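Local coordinates for putative lipoprotein GNA1162 (Neisseria meningitidis, PDB 4HRV), which is of unknown function but is a putative lipoprotein of a family in the TolB N-terminal clan, probably membrane-anchored and forming a two-chain assembly, at residues V18-L22 and A67-H71; N84-I90 and A112-R118. The protein carries 3 engineered substitutions. All coordinates share one frame; numbering follows the deposited sequence.

Contact 1 (V18-L22 with A67-H71) and contact 2 (N84-I90 with A112-R118) illustrate how one sheet can serve two kinds of contact: a helix set against one of its strands, and a hairpin within it. Their centres lie about 11 Å apart, and strands 15-23 and 86-99 are neighbours in the sheet. A probable hydrogen bond runs between L22 N and I90 O, 2.9 Å apart. The rings of H71 and Y89 also meet, with ND1 of H71 3.6 Å from CD2 of Y89, while V19 packs on V87 and Y89. At contact 2 the second subunit also reaches the sheet, its M144 resting on L88 and its L141 on L114.

Contact 1: residues V18-L22 and A67-H71; sequences VVPPL and AADIH
H71 and P20 supply the one hydrogen bond that crosses between the short helix and the proline-containing break in strand 15-23. NE2 of H71 donates to the carbonyl O of P20 over 2.7 Å, and the bond is somewhat bent, with an N-H...O angle of 145°. The acceptor lies almost in the plane of the imidazole, whereas the donor stands 23° off the carbonyl plane of P20. This bond helps to fix the rotation of the ring.

The same ring also takes part in a CH-pi contact. CG of L22 sits over the centre of one face, 3.8 Å from the ring centroid, the leucine and histidine side chains running antiparallel alongside one another. H71 CG is turned anti to its own carbonyl carbon (chi1 -76°), which carries the imidazole across to the strand.

In the fold, this packs helix 67-72 against an inner strand of the mixed sheet, at the P20-P21 part of strand 15-23, which is broken by a bulge or short loop. Just beyond, the backbone of L22 pairs with V92 of strand 86-99.

Apolar contacts flank the histidine. CG2 of I70, anti to the backbone N, reaches CB of V19 at 3.7 Å, while CD1 of I70 comes within 3.9 Å of CG in the P20 ring, the isoleucine lying roughly perpendicular to the proline. F59 of helix 52-61 packs on V19, P20 and I70 alike. On the L22 side, CD2 approaches the helix backbone at A68 N (3.6 Å), and CB of A67 lies 3.5 Å from O of P21.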
# COMPACT_ATOMS: atom_id res chain seq x y z
N VAL B 18 7.72 10.08 15.33
CA VAL B 18 6.37 9.88 14.84
C VAL B 18 5.39 10.24 15.93
O VAL B 18 5.36 9.60 17.00
CB VAL B 18 6.12 8.45 14.33
CG1 VAL B 18 4.79 8.39 13.59
CG2 VAL B 18 7.28 8.02 13.42
N VAL B 19 4.60 11.27 15.69
CA VAL B 19 3.61 11.69 16.68
C VAL B 19 2.33 10.90 16.45
O VAL B 19 2.10 10.39 15.36
CB VAL B 19 3.32 13.20 16.63
CG1 VAL B 19 4.57 14.02 17.01
CG2 VAL B 19 2.78 13.59 15.28
N PRO B 20 1.50 10.77 17.50
CA PRO B 20 0.21 10.09 17.36
C PRO B 20 -0.54 10.63 16.15
O PRO B 20 -0.71 11.84 16.02
CB PRO B 20 -0.52 10.47 18.65
CG PRO B 20 0.56 10.63 19.64
CD PRO B 20 1.77 11.18 18.89
N PRO B 21 -0.98 9.73 15.26
CA PRO B 21 -1.64 10.21 14.05
C PRO B 21 -2.98 10.88 14.32
O PRO B 21 -3.68 10.51 15.26
CB PRO B 21 -1.83 8.92 13.22
CG PRO B 21 -0.71 8.02 13.70
CD PRO B 21 -0.66 8.30 15.18
N LEU B 22 -3.32 11.87 13.51
CA LEU B 22 -4.60 12.55 13.59
C LEU B 22 -5.66 11.67 12.95
O LEU B 22 -5.43 11.06 11.90
CB LEU B 22 -4.55 13.86 12.82
CG LEU B 22 -4.49 15.19 13.54
CD1 LEU B 22 -4.84 16.28 12.54
CD2 LEU B 22 -5.44 15.21 14.75
N ALA B 67 -4.33 13.94 19.93
CA ALA B 67 -3.50 14.04 18.74
C ALA B 67 -3.57 15.43 18.11
O ALA B 67 -2.57 15.93 17.61
CB ALA B 67 -3.88 12.98 17.74
N ALA B 68 -4.74 16.06 18.14
CA ALA B 68 -4.87 17.39 17.53
C ALA B 68 -4.02 18.40 18.28
O ALA B 68 -3.46 19.31 17.69
CB ALA B 68 -6.33 17.82 17.51
N ASP B 69 -3.93 18.27 19.60
CA ASP B 69 -3.07 19.15 20.36
C ASP B 69 -1.63 18.94 19.88
O ASP B 69 -0.89 19.90 19.64
CB ASP B 69 -3.15 18.86 21.86
CG ASP B 69 -4.43 19.36 22.50
OD1 ASP B 69 -4.98 20.39 22.03
OD2 ASP B 69 -4.90 18.72 23.47
N ILE B 70 -1.24 17.68 19.74
CA ILE B 70 0.16 17.36 19.43
C ILE B 70 0.59 17.88 18.06
O ILE B 70 1.64 18.51 17.92
CB ILE B 70 0.46 15.87 19.63
CG1 ILE B 70 0.32 15.52 21.12
CG2 ILE B 70 1.86 15.51 19.13
CD1 ILE B 70 0.22 14.05 21.43
N HIS B 71 -0.25 17.64 17.05
CA HIS B 71 0.02 18.10 15.70
C HIS B 71 0.07 19.61 15.58
O HIS B 71 0.51 20.14 14.56
CB HIS B 71 -1.03 17.57 14.73
CG HIS B 71 -0.87 16.12 14.39
ND1 HIS B 71 -0.76 15.68 13.09
CD2 HIS B 71 -0.79 15.02 15.17
CE1 HIS B 71 -0.64 14.36 13.08
NE2 HIS B 71 -0.65 13.94 14.34

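Contact 2: residues N84-I90 and A112-R118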
# COMPACT_ATOMS: atom_id res chain seq x y z
N ASN B 84 14.95 15.06 18.29
CA ASN B 84 14.74 14.49 16.96
C ASN B 84 15.11 15.43 15.80
O ASN B 84 14.90 16.63 15.87
CB ASN B 84 13.27 14.06 16.81
CG ASN B 84 12.29 15.21 17.01
OD1 ASN B 84 11.54 15.55 16.11
ND2 ASN B 84 12.31 15.82 18.20
N ASP B 85 15.63 14.86 14.71
CA ASP B 85 15.90 15.65 13.50
C ASP B 85 14.62 16.00 12.74
O ASP B 85 14.51 17.08 12.17
CB ASP B 85 16.83 14.89 12.55
CG ASP B 85 18.18 14.56 13.18
OD1 ASP B 85 18.77 15.43 13.85
OD2 ASP B 85 18.65 13.42 12.97
N ALA B 86 13.66 15.09 12.71
CA ALA B 86 12.46 15.33 11.93
C ALA B 86 11.22 14.80 12.62
O ALA B 86 11.31 13.97 13.53
CB ALA B 86 12.60 14.73 10.54
N VAL B 87 10.06 15.29 12.20
CA VAL B 87 8.80 14.84 12.76
C VAL B 87 7.95 14.32 11.65
O VAL B 87 7.83 14.95 10.59
CB VAL B 87 8.03 15.99 13.47
CG1 VAL B 87 6.80 15.45 14.19
CG2 VAL B 87 8.94 16.72 14.43
N LEU B 88 7.35 13.16 11.88
CA LEU B 88 6.45 12.56 10.91
C LEU B 88 5.01 12.73 11.36
O LEU B 88 4.63 12.28 12.44
CB LEU B 88 6.80 11.08 10.72
CG LEU B 88 5.91 10.30 9.74
CD1 LEU B 88 6.12 10.79 8.31
CD2 LEU B 88 6.21 8.82 9.86
N TYR B 89 4.23 13.42 10.53
CA TYR B 89 2.81 13.64 10.82
C TYR B 89 1.95 12.77 9.91
O TYR B 89 2.02 12.88 8.68
CB TYR B 89 2.43 15.10 10.58
CG TYR B 89 3.15 16.09 11.48
CD1 TYR B 89 4.20 16.86 11.01
CD2 TYR B 89 2.76 16.25 12.82
CE1 TYR B 89 4.86 17.78 11.85
CE2 TYR B 89 3.41 17.16 13.65
CZ TYR B 89 4.45 17.92 13.16
OH TYR B 89 5.10 18.81 13.99
N ILE B 90 1.12 11.93 10.51
CA ILE B 90 0.19 11.11 9.73
C ILE B 90 -1.25 11.50 10.04
O ILE B 90 -1.59 11.72 11.19
CB ILE B 90 0.36 9.63 10.06
CG1 ILE B 90 1.81 9.20 9.76
CG2 ILE B 90 -0.66 8.78 9.30
CD1 ILE B 90 2.15 7.86 10.35
N ALA B 112 0.59 11.86 4.77
CA ALA B 112 1.65 12.09 5.73
C ALA B 112 2.64 13.10 5.20
O ALA B 112 2.75 13.30 3.99
CB ALA B 112 2.35 10.79 6.09
N ARG B 113 3.34 13.76 6.12
CA ARG B 113 4.42 14.64 5.74
C ARG B 113 5.55 14.54 6.76
O ARG B 113 5.30 14.40 7.95
CB ARG B 113 3.93 16.08 5.61
CG ARG B 113 3.52 16.72 6.92
CD ARG B 113 2.88 18.08 6.69
NE ARG B 113 2.86 18.88 7.92
CZ ARG B 113 1.97 18.70 8.89
NH1 ARG B 113 1.03 17.77 8.76
NH2 ARG B 113 2.01 19.45 9.98
N LEU B 114 6.78 14.59 6.27
CA LEU B 114 7.95 14.58 7.15
C LEU B 114 8.54 15.98 7.20
O LEU B 114 8.84 16.56 6.17
CB LEU B 114 9.02 13.63 6.60
CG LEU B 114 10.20 13.43 7.55
CD1 LEU B 114 9.75 12.63 8.75
CD2 LEU B 114 11.38 12.75 6.86
N VAL B 115 8.69 16.53 8.39
CA VAL B 115 9.24 17.88 8.48
C VAL B 115 10.50 17.97 9.34
O VAL B 115 10.63 17.31 10.36
CB VAL B 115 8.21 18.92 8.98
CG1 VAL B 115 6.89 18.72 8.30
CG2 VAL B 115 8.06 18.88 10.49
N ASP B 116 11.41 18.82 8.90
CA ASP B 116 12.62 19.11 9.64
C ASP B 116 12.22 19.75 10.96
O ASP B 116 11.49 20.73 10.98
CB ASP B 116 13.50 20.04 8.80
CG ASP B 116 14.82 20.39 9.47
OD1 ASP B 116 14.83 20.73 10.67
OD2 ASP B 116 15.86 20.33 8.78
N SER B 117 12.67 19.18 12.07
CA SER B 117 12.17 19.59 13.37
C SER B 117 12.81 20.89 13.84
O SER B 117 12.30 21.53 14.76
CB SER B 117 12.38 18.48 14.41
OG SER B 117 11.50 18.64 15.51
N ARG B 118 13.92 21.28 13.20
CA ARG B 118 14.62 22.51 13.55
C ARG B 118 14.03 23.76 12.89
O ARG B 118 14.03 24.83 13.49
CB ARG B 118 16.12 22.39 13.26
CG ARG B 118 16.82 21.33 14.10
CD ARG B 118 18.30 21.21 13.79
NE ARG B 118 19.01 20.43 14.81
CZ ARG B 118 19.14 19.11 14.79
NH1 ARG B 118 18.61 18.39 13.80
NH2 ARG B 118 19.80 18.49 15.75
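Y89 and R113 face each other as a hydrogen-bonded pair in the antiparallel beta hairpin of strands 86-99 and 104-116. Y89 N and R113 N each donate to the other's O, and V87 and V115 repeat this reciprocal pairing two residues along.

From CB outward, the Y89 side chain runs beneath the arginine. Its CB is 3.5 Å from NH1 of R113, CG lies under the same guanidinium, and CD1 approaches NH2 at 3.5 Å. CE1 then meets CG2 of V115 at 3.6 Å, near the ring plane. CD2 turns toward contact 1, and at the far end CZ lies 3.6 Å from CG1 of V87, which packs on the face opposite the arginine; P75 of helix 75-82 also touches this side chain. The guanidinium lies flat on the ring in an offset stack, centres 4.3 Å apart and planes only 10° apart. R113 reaches it with CG between its backbone N and carbonyl carbon (chi1 68°) and the chain extended to NE.

On the face carrying L88, I90, A112 and L114, these side chains are apolar, CB of L88 touching CD1 of L114 at 3.9 Å.

Beyond the strand ends, S117 N donates to D85 O, and OG of S117 is hydrogen-bonded to P75 O. Across to D85, NH1 of R118 makes a salt bridge; its hydrogen bond to OD1, 3.0 Å long and nearly straight (N-H...O 175°), arrives on the anti side, somewhat out of the carboxylate plane.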